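Local coordinates for hydrogenase maturation factor (Thermoanaerobacter tengcongensis, PDB 3VTH), which probably transfers a carbamoyl group from carbamoyl phosphate, with ATP, to the C-terminal cysteine of HypE during maturation of [NiFe]-hydrogenases, at residues N496-G508 with G693-Q705. Sequence-based numbering, arbitrary orientation.
Sequences NLDEKVIGIAYDG and GINKVVLSGGSFQ. With FE (Fe (III) ion), chain I; AP2 (phosphomethylphosphonic acid adenosyl ester), chain H.
Two parallel strands of the Kae1-like, actin-ATPase-clan domain, 501-507 and 696-700, run side by side to the iron and nucleotide site, pairing Ile-502 with Val-697 through Ala-505 with Ser-700. Five backbone hydrogen bonds join them, from Ile-502 N to Lys-696 O (2.9 Å) up to Tyr-506 N to Ser-700 O. Beyond the last pair Gly-701, at positive phi, turns the chain into the 3-10 segment 702-705, and Ser-703 N reaches Tyr-506 O (2.9 Å) from above the carbonyl plane. Here the end of strand 501-507 and the turn after 696-700 meet the iron and the nucleotide analogue: Asp-507 OD2 binds the iron at 2.1 Å, its CG set between the backbone N and carbonyl carbon (chi1 67°), while Gly-702 N donates to AP2 O2A (3.2 Å). His-483, His-487 and Asp-734 complete the protein ligands of the iron, and His-484 holds Asp-507 OD1.

On the Ile-504 face, CD1 of that residue touches both Val-697 CG1 (3.6 Å) and Leu-699 CD2 (3.7 Å), and its CG2 lies over the centre of the Tyr-506 ring. The Tyr-506 and Phe-704 rings are near parallel (9°) but slid apart, touching from CD2 to CZ. At the far end Glu-499 and Lys-696 cross at about a right angle in a salt bridge, OE1 to NZ 2.8 Å.

Strand 517-525 continues the sheet beside 501-507, and 723-726 beside 696-700. Helices 666-692 and 707-719 cover the Ile-504 face, with Tyr-506 OH bonded to Thr-681; helix 483-494, which brings the iron-binding histidines, packs on Ala-505 and Val-698 across the sheet.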
loop_
_atom_site.group_PDB
_atom_site.type_symbol
_atom_site.label_atom_id
_atom_site.label_comp_id
_atom_site.label_asym_id
_atom_site.label_seq_id
_atom_site.Cartn_x
_atom_site.Cartn_y
_atom_site.Cartn_z
ATOM N N ASN A 496 16.152 8.795 -1.258
ATOM C CA ASN A 496 16.899 9.839 -1.978
ATOM C C ASN A 496 18.306 9.409 -2.399
ATOM O O ASN A 496 19.255 10.191 -2.344
ATOM C CB ASN A 496 16.940 11.141 -1.155
ATOM C CG ASN A 496 15.560 11.557 -0.666
ATOM O OD1 ASN A 496 15.329 11.700 0.540
ATOM N ND2 ASN A 496 14.632 11.723 -1.598
ATOM N N LEU A 497 18.432 8.152 -2.820
ATOM C CA LEU A 497 19.712 7.649 -3.285
ATOM C C LEU A 497 19.817 7.849 -4.785
ATOM O O LEU A 497 18.846 7.629 -5.528
ATOM C CB LEU A 497 19.914 6.176 -2.916
ATOM C CG LEU A 497 19.812 5.805 -1.435
ATOM C CD1 LEU A 497 19.896 4.295 -1.257
ATOM C CD2 LEU A 497 20.873 6.525 -0.585
ATOM N N ASP A 498 21.008 8.263 -5.214
ATOM C CA ASP A 498 21.277 8.619 -6.600
ATOM C C ASP A 498 22.769 8.396 -6.854
ATOM O O ASP A 498 23.534 9.349 -7.099
ATOM C CB ASP A 498 20.882 10.085 -6.846
ATOM C CG ASP A 498 21.155 10.545 -8.276
ATOM O OD1 ASP A 498 21.314 11.769 -8.471
ATOM O OD2 ASP A 498 21.215 9.705 -9.203
ATOM N N GLU A 499 23.164 7.128 -6.758
ATOM C CA GLU A 499 24.545 6.677 -6.906
ATOM C C GLU A 499 24.478 5.166 -7.099
ATOM O O GLU A 499 23.417 4.564 -6.925
ATOM C CB GLU A 499 25.361 7.003 -5.654
ATOM C CG GLU A 499 24.905 6.246 -4.378
ATOM C CD GLU A 499 25.573 6.796 -3.125
ATOM O OE1 GLU A 499 26.528 6.161 -2.619
ATOM O OE2 GLU A 499 25.151 7.882 -2.664
ATOM N N LYS A 500 25.600 4.553 -7.464
ATOM C CA LYS A 500 25.646 3.108 -7.628
ATOM C C LYS A 500 25.550 2.401 -6.278
ATOM O O LYS A 500 26.302 2.696 -5.361
ATOM C CB LYS A 500 26.915 2.676 -8.367
ATOM C CG LYS A 500 26.843 2.806 -9.890
ATOM C CD LYS A 500 28.185 2.438 -10.497
ATOM C CE LYS A 500 28.445 3.159 -11.820
ATOM N NZ LYS A 500 27.801 2.466 -12.964
ATOM N N VAL A 501 24.605 1.479 -6.162
ATOM C CA VAL A 501 24.437 0.691 -4.956
ATOM C C VAL A 501 24.515 -0.785 -5.333
ATOM O O VAL A 501 24.402 -1.136 -6.513
ATOM C CB VAL A 501 23.054 0.970 -4.270
ATOM C CG1 VAL A 501 22.960 2.411 -3.806
ATOM C CG2 VAL A 501 21.867 0.636 -5.209
ATOM N N ILE A 502 24.707 -1.645 -4.339
ATOM C CA ILE A 502 24.510 -3.084 -4.521
ATOM C C ILE A 502 23.025 -3.378 -4.345
ATOM O O ILE A 502 22.460 -3.114 -3.286
ATOM C CB ILE A 502 25.345 -3.885 -3.506
ATOM C CG1 ILE A 502 26.843 -3.649 -3.777
ATOM C CG2 ILE A 502 24.988 -5.353 -3.565
ATOM C CD1 ILE A 502 27.775 -4.013 -2.605
ATOM N N GLY A 503 22.390 -3.899 -5.392
ATOM C CA GLY A 503 20.946 -4.086 -5.396
ATOM C C GLY A 503 20.659 -5.573 -5.314
ATOM O O GLY A 503 21.085 -6.337 -6.178
ATOM N N ILE A 504 19.961 -5.986 -4.261
ATOM C CA ILE A 504 19.573 -7.386 -4.092
ATOM C C ILE A 504 18.064 -7.463 -4.375
ATOM O O ILE A 504 17.250 -6.988 -3.594
ATOM C CB ILE A 504 19.948 -7.880 -2.677
ATOM C CG1 ILE A 504 21.481 -7.757 -2.508
ATOM C CG2 ILE A 504 19.439 -9.310 -2.453
ATOM C CD1 ILE A 504 22.013 -7.976 -1.137
ATOM N N ALA A 505 17.716 -8.013 -5.527
ATOM C CA ALA A 505 16.347 -8.021 -5.988
ATOM C C ALA A 505 15.862 -9.470 -6.013
ATOM O O ALA A 505 16.213 -10.248 -6.911
ATOM C CB ALA A 505 16.260 -7.392 -7.356
ATOM N N TYR A 506 15.082 -9.838 -5.003
ATOM C CA TYR A 506 14.620 -11.226 -4.870
ATOM C C TYR A 506 13.102 -11.214 -5.014
ATOM O O TYR A 506 12.418 -10.501 -4.292
ATOM C CB TYR A 506 15.027 -11.833 -3.513
ATOM C CG TYR A 506 16.504 -12.181 -3.347
ATOM C CD1 TYR A 506 17.403 -12.081 -4.423
ATOM C CD2 TYR A 506 16.984 -12.664 -2.128
ATOM C CE1 TYR A 506 18.745 -12.453 -4.294
ATOM C CE2 TYR A 506 18.328 -13.028 -1.971
ATOM C CZ TYR A 506 19.203 -12.912 -3.062
ATOM O OH TYR A 506 20.519 -13.264 -2.913
ATOM N N ASP A 507 12.581 -11.973 -5.967
ATOM C CA ASP A 507 11.120 -12.089 -6.144
ATOM C C ASP A 507 10.750 -13.364 -6.893
ATOM O O ASP A 507 11.589 -14.261 -7.020
ATOM C CB ASP A 507 10.482 -10.818 -6.766
ATOM C CG ASP A 507 10.902 -10.545 -8.215
ATOM O OD1 ASP A 507 11.558 -11.386 -8.889
ATOM O OD2 ASP A 507 10.562 -9.440 -8.701
ATOM N N GLY A 508 9.500 -13.459 -7.356
ATOM C CA GLY A 508 9.027 -14.643 -8.082
ATOM C C GLY A 508 9.360 -14.673 -9.569
ATOM O O GLY A 508 9.993 -15.623 -10.070
ATOM N N GLY A 693 34.262 -1.292 -3.881
ATOM C CA GLY A 693 34.252 -0.271 -2.830
ATOM C C GLY A 693 32.848 0.178 -2.410
ATOM O O GLY A 693 32.712 0.949 -1.464
ATOM N N ILE A 694 31.807 -0.308 -3.095
ATOM C CA ILE A 694 30.411 0.078 -2.790
ATOM C C ILE A 694 29.936 -0.469 -1.441
ATOM O O ILE A 694 30.037 -1.665 -1.174
ATOM C CB ILE A 694 29.436 -0.301 -3.937
ATOM C CG1 ILE A 694 29.829 0.459 -5.211
ATOM C CG2 ILE A 694 27.972 -0.002 -3.548
ATOM C CD1 ILE A 694 29.111 -0.001 -6.458
ATOM N N ASN A 695 29.432 0.431 -0.598
ATOM C CA ASN A 695 29.046 0.114 0.784
ATOM C C ASN A 695 27.537 0.270 1.081
ATOM O O ASN A 695 27.080 0.019 2.211
ATOM C CB ASN A 695 29.880 0.955 1.768
ATOM C CG ASN A 695 29.817 0.421 3.192
ATOM O OD1 ASN A 695 30.158 -0.744 3.460
ATOM N ND2 ASN A 695 29.372 1.271 4.116
ATOM N N LYS A 696 26.774 0.689 0.068
ATOM C CA LYS A 696 25.323 0.805 0.179
ATOM C C LYS A 696 24.667 -0.402 -0.471
ATOM O O LYS A 696 25.012 -0.772 -1.611
ATOM C CB LYS A 696 24.807 2.081 -0.486
ATOM C CG LYS A 696 25.209 3.393 0.236
ATOM C CD LYS A 696 24.441 4.568 -0.350
ATOM C CE LYS A 696 24.783 5.901 0.348
ATOM N NZ LYS A 696 26.196 6.306 0.171
ATOM N N VAL A 697 23.735 -1.005 0.265
ATOM C CA VAL A 697 23.016 -2.185 -0.185
ATOM C C VAL A 697 21.523 -1.908 -0.108
ATOM O O VAL A 697 21.023 -1.467 0.938
ATOM C CB VAL A 697 23.311 -3.401 0.700
ATOM C CG1 VAL A 697 22.501 -4.629 0.215
ATOM C CG2 VAL A 697 24.807 -3.713 0.715
ATOM N N VAL A 698 20.825 -2.171 -1.213
ATOM C CA VAL A 698 19.378 -2.020 -1.296
ATOM C C VAL A 698 18.734 -3.409 -1.431
ATOM O O VAL A 698 19.133 -4.208 -2.286
ATOM C CB VAL A 698 18.977 -1.141 -2.518
ATOM C CG1 VAL A 698 17.466 -1.147 -2.721
ATOM C CG2 VAL A 698 19.488 0.286 -2.352
ATOM N N LEU A 699 17.727 -3.677 -0.601
ATOM C CA LEU A 699 16.996 -4.933 -0.665
ATOM C C LEU A 699 15.591 -4.649 -1.139
ATOM O O LEU A 699 14.884 -3.847 -0.529
ATOM C CB LEU A 699 16.939 -5.617 0.719
ATOM C CG LEU A 699 18.238 -5.674 1.536
ATOM C CD1 LEU A 699 17.947 -6.151 2.983
ATOM C CD2 LEU A 699 19.267 -6.577 0.877
ATOM N N SER A 700 15.186 -5.278 -2.237
ATOM C CA SER A 700 13.809 -5.097 -2.735
ATOM C C SER A 700 13.341 -6.326 -3.521
ATOM O O SER A 700 14.093 -7.286 -3.682
ATOM C CB SER A 700 13.701 -3.811 -3.573
ATOM O OG SER A 700 12.337 -3.465 -3.785
ATOM N N GLY A 701 12.105 -6.291 -4.011
ATOM C CA GLY A 701 11.506 -7.456 -4.642
ATOM C C GLY A 701 10.632 -8.128 -3.606
ATOM O O GLY A 701 10.897 -8.042 -2.403
ATOM N N GLY A 702 9.612 -8.819 -4.079
ATOM C CA GLY A 702 8.578 -9.410 -3.224
ATOM C C GLY A 702 9.048 -10.469 -2.231
ATOM O O GLY A 702 8.376 -10.691 -1.235
ATOM N N SER A 703 10.187 -11.120 -2.470
ATOM C CA SER A 703 10.707 -12.076 -1.463
ATOM C C SER A 703 11.040 -11.361 -0.144
ATOM O O SER A 703 11.054 -11.972 0.912
ATOM C CB SER A 703 11.954 -12.824 -1.958
ATOM O OG SER A 703 11.714 -13.569 -3.136
ATOM N N PHE A 704 11.304 -10.057 -0.198
ATOM C CA PHE A 704 11.583 -9.330 1.048
ATOM C C PHE A 704 10.357 -8.947 1.889
ATOM O O PHE A 704 10.486 -8.339 2.954
ATOM C CB PHE A 704 12.562 -8.185 0.811
ATOM C CG PHE A 704 13.951 -8.661 0.573
ATOM C CD1 PHE A 704 14.677 -9.253 1.617
ATOM C CD2 PHE A 704 14.527 -8.586 -0.688
ATOM C CE1 PHE A 704 15.987 -9.722 1.411
ATOM C CE2 PHE A 704 15.829 -9.065 -0.908
ATOM C CZ PHE A 704 16.558 -9.639 0.132
ATOM N N GLN A 705 9.183 -9.378 1.445
ATOM C CA GLN A 705 8.024 -9.478 2.333
ATOM C C GLN A 705 8.232 -10.524 3.440
ATOM O O GLN A 705 7.531 -10.512 4.454
ATOM C CB GLN A 705 6.774 -9.829 1.536
ATOM C CG GLN A 705 6.323 -8.713 0.579
ATOM C CD GLN A 705 5.263 -9.197 -0.372
ATOM O OE1 GLN A 705 5.518 -10.068 -1.218
ATOM N NE2 GLN A 705 4.069 -8.644 -0.252
HETATM FE FE FE I . 8.816 -8.251 -8.729
HETATM P PB AP2 H . 6.941 -10.840 -9.353
HETATM O O1B AP2 H . 7.490 -12.089 -8.710
HETATM O O2B AP2 H . 7.921 -9.742 -9.627
HETATM O O3B AP2 H . 6.008 -11.159 -10.494
HETATM C C3A AP2 H . 5.839 -10.196 -8.065
HETATM P PA AP2 H . 6.670 -9.603 -6.563
HETATM O O1A AP2 H . 5.510 -8.925 -5.847
HETATM O O2A AP2 H . 7.960 -8.847 -6.769
HETATM O "O5'" AP2 H . 7.094 -10.952 -5.775
HETATM C "C5'" AP2 H . 6.052 -11.746 -5.220
HETATM C "C4'" AP2 H . 6.693 -13.076 -4.897
HETATM O "O4'" AP2 H . 7.528 -12.938 -3.747
HETATM C "C3'" AP2 H . 5.677 -14.137 -4.523
HETATM O "O3'" AP2 H . 5.061 -14.687 -5.691
HETATM C "C2'" AP2 H . 6.570 -15.109 -3.778
HETATM O "O2'" AP2 H . 7.221 -15.914 -4.767
HETATM C "C1'" AP2 H . 7.572 -14.195 -3.059
HETATM N N9 AP2 H . 7.130 -14.092 -1.638
HETATM C C8 AP2 H . 5.984 -13.543 -1.163
HETATM N N7 AP2 H . 5.886 -13.674 0.188
HETATM C C5 AP2 H . 6.993 -14.319 0.605
HETATM C C6 AP2 H . 7.531 -14.786 1.908
HETATM N N6 AP2 H . 6.857 -14.574 3.066
HETATM N N1 AP2 H . 8.726 -15.439 1.893
HETATM C C2 AP2 H . 9.429 -15.646 0.758
HETATM N N3 AP2 H . 8.990 -15.258 -0.459
HETATM C C4 AP2 H . 7.802 -14.603 -0.593
#